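PDB 3NA7: HP0958 from Helicobacter pylori, which probably acts in flagellar biogenesis as an export chaperone and post-transcriptional regulator, joining a kinked antiparallel coiled-coil hairpin to a C4 zinc ribbon. Local coordinates for residues L95-E98 / E99-K103; E182-R185 / R186-N190; S146-E149 / N150-N154; E171-E174 / P175-S179. All blocks are in the same frame, centred on the assembly; numbering follows the deposited sequence.

Contact 1: L95-E98 / E99-K103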
loop_
_atom_site.group_PDB
_atom_site.type_symbol
_atom_site.label_atom_id
_atom_site.label_comp_id
_atom_site.label_asym_id
_atom_site.label_seq_id
_atom_site.Cartn_x
_atom_site.Cartn_y
_atom_site.Cartn_z
ATOM N N LEU A 95 38.577 -19.743 -48.660
ATOM C CA LEU A 95 37.138 -19.559 -48.601
ATOM C C LEU A 95 36.476 -20.543 -47.656
ATOM O O LEU A 95 35.408 -20.234 -47.125
ATOM C CB LEU A 95 36.494 -19.657 -49.992
ATOM C CG LEU A 95 36.784 -18.531 -50.988
ATOM C CD1 LEU A 95 36.401 -18.948 -52.401
ATOM C CD2 LEU A 95 36.076 -17.253 -50.598
ATOM N N ASN A 96 37.087 -21.714 -47.450
ATOM C CA ASN A 96 36.500 -22.720 -46.548
ATOM C C ASN A 96 36.513 -22.153 -45.129
ATOM O O ASN A 96 35.623 -22.430 -44.333
ATOM C CB ASN A 96 37.262 -24.054 -46.595
ATOM C CG ASN A 96 36.353 -25.257 -46.911
ATOM O OD1 ASN A 96 35.709 -25.841 -46.031
ATOM N ND2 ASN A 96 36.325 -25.644 -48.197
ATOM N N ILE A 97 37.537 -21.348 -44.849
ATOM C CA ILE A 97 37.773 -20.763 -43.543
ATOM C C ILE A 97 36.889 -19.516 -43.357
ATOM O O ILE A 97 36.276 -19.344 -42.304
ATOM C CB ILE A 97 39.287 -20.499 -43.333
ATOM C CG1 ILE A 97 40.021 -21.846 -43.168
ATOM C CG2 ILE A 97 39.537 -19.588 -42.138
ATOM C CD1 ILE A 97 41.540 -21.761 -43.051
ATOM N N GLU A 98 36.811 -18.679 -44.392
ATOM C CA GLU A 98 35.852 -17.571 -44.473
ATOM C C GLU A 98 34.455 -18.098 -44.150
ATOM O O GLU A 98 33.710 -17.534 -43.336
ATOM C CB GLU A 98 35.839 -17.032 -45.901
ATOM C CG GLU A 98 36.096 -15.535 -46.074
ATOM C CD GLU A 98 35.167 -14.667 -45.259
ATOM O OE1 GLU A 98 35.286 -14.681 -44.012
ATOM O OE2 GLU A 98 34.334 -13.952 -45.862
ATOM N N GLU A 99 34.117 -19.201 -44.792
ATOM C CA GLU A 99 32.838 -19.840 -44.602
ATOM C C GLU A 99 32.700 -20.337 -43.172
ATOM O O GLU A 99 31.647 -20.179 -42.561
ATOM C CB GLU A 99 32.677 -20.984 -45.599
ATOM C CG GLU A 99 31.330 -21.662 -45.578
ATOM C CD GLU A 99 31.426 -23.077 -46.091
ATOM O OE1 GLU A 99 30.396 -23.781 -46.129
ATOM O OE2 GLU A 99 32.556 -23.499 -46.440
ATOM N N ASP A 100 33.765 -20.917 -42.626
ATOM C CA ASP A 100 33.722 -21.405 -41.231
ATOM C C ASP A 100 33.426 -20.340 -40.168
ATOM O O ASP A 100 32.707 -20.614 -39.217
ATOM C CB ASP A 100 35.009 -22.147 -40.890
ATOM C CG ASP A 100 34.983 -23.592 -41.352
ATOM O OD1 ASP A 100 33.892 -24.225 -41.312
ATOM O OD2 ASP A 100 36.060 -24.090 -41.726
ATOM N N ILE A 101 33.980 -19.142 -40.333
ATOM C CA ILE A 101 33.694 -18.014 -39.437
ATOM C C ILE A 101 32.222 -17.641 -39.557
ATOM O O ILE A 101 31.534 -17.423 -38.558
ATOM C CB ILE A 101 34.631 -16.782 -39.727
ATOM C CG1 ILE A 101 35.986 -16.940 -39.027
ATOM C CG2 ILE A 101 34.014 -15.473 -39.269
ATOM C CD1 ILE A 101 37.118 -17.275 -39.949
ATOM N N ALA A 102 31.746 -17.575 -40.793
ATOM C CA ALA A 102 30.365 -17.209 -41.059
ATOM C C ALA A 102 29.389 -18.248 -40.502
ATOM O O ALA A 102 28.357 -17.879 -39.966
ATOM C CB ALA A 102 30.154 -17.007 -42.551
ATOM N N LYS A 103 29.721 -19.536 -40.626
ATOM C CA LYS A 103 28.961 -20.628 -39.978
ATOM C C LYS A 103 28.884 -20.470 -38.474
ATOM O O LYS A 103 27.823 -20.673 -37.889
ATOM C CB LYS A 103 29.576 -21.998 -40.275
ATOM C CG LYS A 103 28.873 -22.799 -41.378
ATOM C CD LYS A 103 29.734 -24.009 -41.834
ATOM C CE LYS A 103 28.879 -25.258 -42.107
ATOM N NZ LYS A 103 27.617 -24.953 -42.864
HETATM O O HOH W 1 33.746 -24.732 -44.578
#
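The amide of N96 and the carboxylate of E99 stand side by side, pointing the same way, with their planes turned 61° apart. A water links them, lying 2.7 Å from N96 OD1 and about 2.5 Å from E99 OE2. A bound magnesium ion lies about 3 Å from the N96 side chain at the nearest atoms. The other carboxylate oxygen, E99 OE1, is hydrogen-bonded to Q80 of helix 24-85. E99 reaches across because its chain stays extended, with CG anti to the backbone N (chi1 -175°). D100 OD2 comes 3.1 Å from N96 O without bonding it, while the backbone N of D100 bonds the same oxygen at 2.9 Å. On the exposed flank I97 CG2 meets I101 CD1 at 4.0 Å, and I101 CD1 is also 3.2 Å from I97 O. The I101 N to I97 O bond is 3.0 Å long. Toward helix 24-85, L95 touches M83, E98 touches K75 and I79, and A102 touches I76, the packing expected between the two arms of an antiparallel coiled-coil hairpin.

Contact 2: E182-R185 / R186-N190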
loop_
_atom_site.group_PDB
_atom_site.type_symbol
_atom_site.label_atom_id
_atom_site.label_comp_id
_atom_site.label_asym_id
_atom_site.label_seq_id
_atom_site.Cartn_x
_atom_site.Cartn_y
_atom_site.Cartn_z
ATOM N N GLU A 182 -14.282 21.678 21.561
ATOM C CA GLU A 182 -14.089 21.565 20.093
ATOM C C GLU A 182 -12.871 22.312 19.549
ATOM O O GLU A 182 -12.161 21.787 18.716
ATOM C CB GLU A 182 -15.354 21.912 19.317
ATOM C CG GLU A 182 -16.492 20.895 19.543
ATOM C CD GLU A 182 -16.226 19.524 18.892
ATOM O OE1 GLU A 182 -15.739 19.468 17.743
ATOM O OE2 GLU A 182 -16.517 18.495 19.525
ATOM N N ARG A 183 -12.584 23.503 20.054
ATOM C CA ARG A 183 -11.385 24.221 19.591
ATOM C C ARG A 183 -10.103 23.391 19.813
ATOM O O ARG A 183 -9.241 23.313 18.938
ATOM C CB ARG A 183 -11.288 25.586 20.276
ATOM C CG ARG A 183 -10.027 26.403 19.930
ATOM C CD ARG A 183 -10.151 27.850 20.460
ATOM N NE ARG A 183 -10.309 27.882 21.917
ATOM C CZ ARG A 183 -10.505 28.976 22.654
ATOM N NH1 ARG A 183 -10.579 30.188 22.101
ATOM N NH2 ARG A 183 -10.625 28.854 23.965
ATOM N N ILE A 184 -9.999 22.749 20.975
ATOM C CA ILE A 184 -8.839 21.903 21.260
ATOM C C ILE A 184 -8.858 20.605 20.451
ATOM O O ILE A 184 -7.822 20.142 19.962
ATOM C CB ILE A 184 -8.624 21.705 22.796
ATOM C CG1 ILE A 184 -7.997 22.986 23.376
ATOM C CG2 ILE A 184 -7.748 20.461 23.068
ATOM C CD1 ILE A 184 -8.474 23.425 24.774
ATOM N N ARG A 185 -10.043 20.035 20.280
ATOM C CA ARG A 185 -10.189 18.783 19.542
ATOM C C ARG A 185 -9.762 18.882 18.057
ATOM O O ARG A 185 -9.244 17.907 17.471
ATOM C CB ARG A 185 -11.620 18.267 19.681
ATOM C CG ARG A 185 -11.856 16.956 18.986
ATOM C CD ARG A 185 -13.157 16.321 19.399
ATOM N NE ARG A 185 -13.594 15.369 18.378
ATOM C CZ ARG A 185 -14.699 15.478 17.638
ATOM N NH1 ARG A 185 -15.538 16.495 17.794
ATOM N NH2 ARG A 185 -14.975 14.531 16.750
ATOM N N ARG A 186 -9.968 20.056 17.458
ATOM C CA ARG A 186 -9.493 20.334 16.105
ATOM C C ARG A 186 -8.069 19.812 15.884
ATOM O O ARG A 186 -7.827 19.048 14.934
ATOM C CB ARG A 186 -9.553 21.832 15.819
ATOM C CG ARG A 186 -9.354 22.187 14.368
ATOM C CD ARG A 186 -9.637 23.653 14.139
ATOM N NE ARG A 186 -9.106 24.118 12.859
ATOM C CZ ARG A 186 -9.742 24.002 11.692
ATOM N NH1 ARG A 186 -10.942 23.427 11.616
ATOM N NH2 ARG A 186 -9.183 24.471 10.587
ATOM N N TRP A 187 -7.143 20.200 16.766
ATOM C CA TRP A 187 -5.737 19.778 16.659
ATOM C C TRP A 187 -5.386 18.543 17.493
ATOM O O TRP A 187 -4.581 17.721 17.061
ATOM C CB TRP A 187 -4.759 20.936 16.961
ATOM C CG TRP A 187 -4.719 21.383 18.426
ATOM C CD1 TRP A 187 -5.439 22.402 18.996
ATOM C CD2 TRP A 187 -3.911 20.827 19.486
ATOM N NE1 TRP A 187 -5.135 22.505 20.337
ATOM C CE2 TRP A 187 -4.198 21.562 20.661
ATOM C CE3 TRP A 187 -2.971 19.786 19.553
ATOM C CZ2 TRP A 187 -3.595 21.275 21.888
ATOM C CZ3 TRP A 187 -2.360 19.513 20.779
ATOM C CH2 TRP A 187 -2.687 20.243 21.926
ATOM N N ALA A 188 -5.973 18.415 18.681
ATOM C CA ALA A 188 -5.544 17.383 19.635
ATOM C C ALA A 188 -6.311 16.062 19.522
ATOM O O ALA A 188 -5.905 15.049 20.093
ATOM C CB ALA A 188 -5.624 17.930 21.063
ATOM N N LYS A 189 -7.410 16.085 18.776
ATOM C CA LYS A 189 -8.294 14.918 18.580
ATOM C C LYS A 189 -8.731 14.250 19.901
ATOM O O LYS A 189 -9.381 14.886 20.747
ATOM C CB LYS A 189 -7.705 13.880 17.591
ATOM C CG LYS A 189 -6.636 14.390 16.617
ATOM C CD LYS A 189 -7.199 15.162 15.434
ATOM C CE LYS A 189 -6.078 15.455 14.428
ATOM N NZ LYS A 189 -6.394 16.650 13.586
ATOM N N ASN A 190 -8.376 12.981 20.084
ATOM C CA ASN A 190 -8.830 12.252 21.256
ATOM C C ASN A 190 -7.791 12.216 22.361
ATOM O O ASN A 190 -7.870 11.388 23.266
ATOM C CB ASN A 190 -9.310 10.850 20.886
ATOM C CG ASN A 190 -10.493 10.874 19.938
ATOM O OD1 ASN A 190 -11.439 11.666 20.091
ATOM N ND2 ASN A 190 -10.446 10.000 18.940
#
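The indole of W187 lies over the carbonyl of I184, whose O sits 3.4 Å from CD1 on one face, offset toward the rim of the ring. A188 CB is on that same face. The ring folds back this way because CG stands between the backbone N and the carbonyl carbon (chi1 70°). I184 CG2 meets A188 CB at 3.9 Å and, more loosely, W187 CZ2. The carbonyl oxygen of I184 accepts two backbone N-H groups, A188 N at 2.8 Å and, weakly, W187 N. One residue on, R185 O accepts from K189 N at 2.9 Å, closing the last turn before K189 takes a positive phi (51°) and the chain leaves the helix. The bent K189 chain brings NZ back to R186 O, 3.1 Å away, so the amine bonds a carbonyl near the C-terminal end.

Outward from this, R185 and E182 form a salt bridge one turn apart: R185 NH1 to E182 OE2 is 2.8 Å, reached in the guanidinium plane and on the syn lone pair of the carboxylate. The aliphatic part of R185 passes K189 O, its CG 3.7 Å from that oxygen. Around this helix end, I184 and R185 touch S192, just before strand 193-195. N190 rests on D17, K18 and D21 of helix 4-22, and W187 contacts R230 and the zinc-binding cysteine site, about 7 Å from the metal at the nearest atoms.

Contact 3: S146-E149 / N150-N154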
loop_
_atom_site.group_PDB
_atom_site.type_symbol
_atom_site.label_atom_id
_atom_site.label_comp_id
_atom_site.label_asym_id
_atom_site.label_seq_id
_atom_site.Cartn_x
_atom_site.Cartn_y
_atom_site.Cartn_z
ATOM N N SER A 146 -20.079 -10.837 1.158
ATOM C CA SER A 146 -21.465 -10.719 1.650
ATOM C C SER A 146 -21.472 -10.326 3.132
ATOM O O SER A 146 -22.064 -9.304 3.514
ATOM C CB SER A 146 -22.265 -12.011 1.394
ATOM O OG SER A 146 -23.632 -11.856 1.767
ATOM N N LEU A 147 -20.772 -11.126 3.936
ATOM C CA LEU A 147 -20.647 -10.925 5.372
ATOM C C LEU A 147 -19.879 -9.657 5.748
ATOM O O LEU A 147 -20.322 -8.866 6.597
ATOM C CB LEU A 147 -19.960 -12.145 6.011
ATOM C CG LEU A 147 -19.742 -12.147 7.538
ATOM C CD1 LEU A 147 -21.077 -12.005 8.325
ATOM C CD2 LEU A 147 -18.942 -13.382 8.007
ATOM N N VAL A 148 -18.712 -9.482 5.138
ATOM C CA VAL A 148 -17.878 -8.341 5.464
ATOM C C VAL A 148 -18.704 -7.053 5.404
ATOM O O VAL A 148 -18.674 -6.254 6.347
ATOM C CB VAL A 148 -16.653 -8.248 4.545
ATOM C CG1 VAL A 148 -16.045 -6.812 4.572
ATOM C CG2 VAL A 148 -15.642 -9.287 4.933
ATOM N N GLU A 149 -19.456 -6.876 4.316
ATOM C CA GLU A 149 -20.216 -5.640 4.093
ATOM C C GLU A 149 -21.425 -5.463 5.035
ATOM O O GLU A 149 -21.794 -4.332 5.373
ATOM C CB GLU A 149 -20.561 -5.463 2.603
ATOM C CG GLU A 149 -19.282 -5.468 1.729
ATOM C CD GLU A 149 -19.448 -4.895 0.316
ATOM O OE1 GLU A 149 -20.364 -5.335 -0.431
ATOM O OE2 GLU A 149 -18.624 -4.019 -0.054
ATOM N N ASN A 150 -21.998 -6.580 5.474
ATOM C CA ASN A 150 -23.053 -6.592 6.486
ATOM C C ASN A 150 -22.493 -6.207 7.845
ATOM O O ASN A 150 -23.087 -5.397 8.562
ATOM C CB ASN A 150 -23.697 -7.985 6.565
ATOM C CG ASN A 150 -24.775 -8.077 7.638
ATOM O OD1 ASN A 150 -25.702 -7.247 7.706
ATOM N ND2 ASN A 150 -24.664 -9.101 8.483
ATOM N N GLU A 151 -21.342 -6.796 8.180
ATOM C CA GLU A 151 -20.599 -6.497 9.404
ATOM C C GLU A 151 -20.232 -5.027 9.504
ATOM O O GLU A 151 -20.374 -4.424 10.558
ATOM C CB GLU A 151 -19.313 -7.331 9.466
ATOM C CG GLU A 151 -19.539 -8.817 9.761
ATOM C CD GLU A 151 -19.397 -9.169 11.232
ATOM O OE1 GLU A 151 -18.617 -10.110 11.535
ATOM O OE2 GLU A 151 -20.056 -8.510 12.074
ATOM N N VAL A 152 -19.724 -4.479 8.407
ATOM C CA VAL A 152 -19.362 -3.080 8.318
ATOM C C VAL A 152 -20.609 -2.188 8.475
ATOM O O VAL A 152 -20.583 -1.224 9.230
ATOM C CB VAL A 152 -18.573 -2.782 7.004
ATOM C CG1 VAL A 152 -18.403 -1.297 6.760
ATOM C CG2 VAL A 152 -17.183 -3.443 7.039
ATOM N N LYS A 153 -21.697 -2.528 7.792
ATOM C CA LYS A 153 -22.948 -1.776 7.931
ATOM C C LYS A 153 -23.444 -1.695 9.397
ATOM O O LYS A 153 -23.792 -0.613 9.877
ATOM C CB LYS A 153 -24.020 -2.344 7.009
ATOM C CG LYS A 153 -25.308 -1.490 6.930
ATOM C CD LYS A 153 -26.320 -2.112 5.969
ATOM C CE LYS A 153 -26.848 -3.464 6.474
ATOM N NZ LYS A 153 -27.898 -3.270 7.512
ATOM N N ASN A 154 -23.451 -2.826 10.105
ATOM C CA ASN A 154 -23.793 -2.856 11.538
ATOM C C ASN A 154 -22.904 -1.961 12.389
ATOM O O ASN A 154 -23.372 -1.376 13.361
ATOM C CB ASN A 154 -23.716 -4.271 12.097
ATOM C CG ASN A 154 -24.832 -5.158 11.600
ATOM O OD1 ASN A 154 -25.963 -4.715 11.436
ATOM N ND2 ASN A 154 -24.514 -6.432 11.362
#
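L147 and E151, one turn apart, lie side by side and point the same way, L147 CD1 packing on the aliphatic CG of E151 at 3.8 Å. L147 reaches forward because its CG is anti to the backbone N (chi1 -179°). The second apolar pair is V148 CG1 with V152 CG2, a looser 4.3 Å; V152 CG2 also comes within 3.3 Å of V148 O. Four i to i+4 backbone bonds run beneath. E151 N to L147 O is short and nearly straight, 2.8 Å and 173° at the hydrogen, whereas N150 N to S146 O, at 3.4 Å, is weak. K153 N meets E149 O at 3.0 Å. The helix is kinked just here, the N atoms of S146 and L147 lacking bonds to the preceding turn. E149 with R31, E151 with K30 and K153 with E157 are long, weak ion pairs. V148 sits against R31 and L34 of helix 24-85, and V152 against I27 and R31. Valines one turn apart facing the partner helix, with charged residues flanking them, fit the kinked antiparallel coiled coil.

Contact 4: E171-E174 / P175-S179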
loop_
_atom_site.group_PDB
_atom_site.type_symbol
_atom_site.label_atom_id
_atom_site.label_comp_id
_atom_site.label_asym_id
_atom_site.label_seq_id
_atom_site.Cartn_x
_atom_site.Cartn_y
_atom_site.Cartn_z
ATOM N N GLU A 171 -26.299 18.997 23.665
ATOM C CA GLU A 171 -27.457 19.837 23.794
ATOM C C GLU A 171 -27.636 20.292 25.232
ATOM O O GLU A 171 -28.159 21.385 25.459
ATOM C CB GLU A 171 -28.696 19.075 23.283
ATOM C CG GLU A 171 -29.923 19.936 23.017
ATOM C CD GLU A 171 -30.873 19.985 24.197
ATOM O OE1 GLU A 171 -31.433 18.921 24.528
ATOM O OE2 GLU A 171 -31.081 21.082 24.783
ATOM N N LYS A 172 -27.185 19.473 26.187
ATOM C CA LYS A 172 -27.252 19.799 27.610
ATOM C C LYS A 172 -25.999 20.516 28.111
ATOM O O LYS A 172 -25.901 20.794 29.299
ATOM C CB LYS A 172 -27.428 18.537 28.477
ATOM C CG LYS A 172 -28.605 17.625 28.184
ATOM C CD LYS A 172 -28.554 16.456 29.168
ATOM C CE LYS A 172 -29.047 15.131 28.567
ATOM N NZ LYS A 172 -30.530 15.079 28.351
ATOM N N THR A 173 -25.034 20.788 27.235
ATOM C CA THR A 173 -23.743 21.372 27.662
ATOM C C THR A 173 -23.669 22.874 27.355
ATOM O O THR A 173 -24.023 23.303 26.264
ATOM C CB THR A 173 -22.530 20.669 26.985
ATOM O OG1 THR A 173 -22.666 19.250 27.092
ATOM C CG2 THR A 173 -21.255 21.069 27.634
ATOM N N GLU A 174 -23.212 23.663 28.325
ATOM C CA GLU A 174 -23.009 25.096 28.133
ATOM C C GLU A 174 -22.251 25.316 26.806
ATOM O O GLU A 174 -21.169 24.748 26.603
ATOM C CB GLU A 174 -22.235 25.662 29.317
ATOM C CG GLU A 174 -21.990 27.163 29.274
ATOM C CD GLU A 174 -23.056 27.967 29.995
ATOM O OE1 GLU A 174 -23.428 27.548 31.109
ATOM O OE2 GLU A 174 -23.510 29.016 29.456
ATOM N N PRO A 175 -22.825 26.116 25.893
ATOM C CA PRO A 175 -22.221 26.228 24.561
ATOM C C PRO A 175 -20.773 26.670 24.599
ATOM O O PRO A 175 -19.953 26.119 23.852
ATOM C CB PRO A 175 -23.113 27.240 23.857
ATOM C CG PRO A 175 -24.466 26.994 24.488
ATOM C CD PRO A 175 -24.130 26.799 25.954
ATOM N N LYS A 176 -20.440 27.590 25.499
ATOM C CA LYS A 176 -19.041 28.003 25.677
ATOM C C LYS A 176 -18.087 26.864 26.072
ATOM O O LYS A 176 -16.929 26.881 25.690
ATOM C CB LYS A 176 -18.921 29.138 26.698
ATOM C CG LYS A 176 -18.915 28.705 28.172
ATOM C CD LYS A 176 -18.080 29.647 29.029
ATOM C CE LYS A 176 -17.693 29.018 30.382
ATOM N NZ LYS A 176 -18.688 29.276 31.460
ATOM N N ILE A 177 -18.569 25.917 26.875
ATOM C CA ILE A 177 -17.759 24.809 27.376
ATOM C C ILE A 177 -17.468 23.803 26.244
ATOM O O ILE A 177 -16.337 23.330 26.075
ATOM C CB ILE A 177 -18.515 24.072 28.515
ATOM C CG1 ILE A 177 -18.613 24.944 29.798
ATOM C CG2 ILE A 177 -17.908 22.698 28.781
ATOM C CD1 ILE A 177 -17.280 25.294 30.467
ATOM N N TYR A 178 -18.518 23.483 25.493
ATOM C CA TYR A 178 -18.442 22.634 24.335
ATOM C C TYR A 178 -17.428 23.147 23.309
ATOM O O TYR A 178 -16.596 22.374 22.812
ATOM C CB TYR A 178 -19.819 22.582 23.730
ATOM C CG TYR A 178 -19.898 21.920 22.401
ATOM C CD1 TYR A 178 -19.570 20.576 22.226
ATOM C CD2 TYR A 178 -20.363 22.634 21.313
ATOM C CE1 TYR A 178 -19.691 19.977 20.974
ATOM C CE2 TYR A 178 -20.473 22.075 20.096
ATOM C CZ TYR A 178 -20.142 20.757 19.913
ATOM O OH TYR A 178 -20.295 20.271 18.639
ATOM N N SER A 179 -17.488 24.454 23.044
ATOM C CA SER A 179 -16.650 25.117 22.047
ATOM C C SER A 179 -15.201 25.165 22.446
ATOM O O SER A 179 -14.311 25.189 21.600
ATOM C CB SER A 179 -17.132 26.545 21.827
ATOM O OG SER A 179 -18.333 26.516 21.095
#
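E174, at the N-cap position with psi 124°, turns its carbonyl into the first turn of helix 175-188, so that its O accepts an almost straight bond from Y178 N (3.1 Å, 170°) and a weak one from I177 N at 2.9 Å. Next along, P175 O accepts S179 N at 3.1 Å, and S179 OG approaches the same oxygen in a weak bond. P175 itself has no N-H to give, and none is needed at the first residue of a helix, where proline is common. The E174 side chain leaves with CG anti to the backbone N (chi1 -178°), which brings CG to K176 CG at 3.6 Å; the chain then bends at chi2. E174 CB, for its part, lies 3.7 Å from I177 CG1. K176 meets E174 obliquely, and the charged ends stay apart, E174 OE1 5.1 Å from K176 NZ, too far for contact though opposite in sign.

This turn joins the long helix 91-171 to helix 175-188, whose far end approaches the zinc ribbon. T173 crosses I177 at about a right angle, their CG2 methyls 3.9 Å apart. T173 OG1 is hydrogen-bonded back to L169 O on the last turn of the long helix, consistent with the methyl being turned toward I177. Helix 4-22 packs over this face: T173 touches Q9 and I13, while I177 lies on H6 and L10.

Overall arrangement
Contacts 1 and 3 both lie on helix 91-171 and face helix 24-85, yet their centres are 76 Å apart on opposite sides of the chain's centre. Contact 1, toward the hairpin tip, is partly buried and links polar groups through a water, with magnesium beside N96; contact 3 is a surface contact at a kink, with apolar touches and weak ion pairs. Contacts 4 and 2 share helix 175-188, with centres 15 Å apart: 171-179 starts it by an N-cap, and 182-190 ends it where K189 takes a positive phi, W187 lying near the zinc site. Both are partly buried and touch helix 4-22, but a salt bridge inside 182-185 has no counterpart in contact 4.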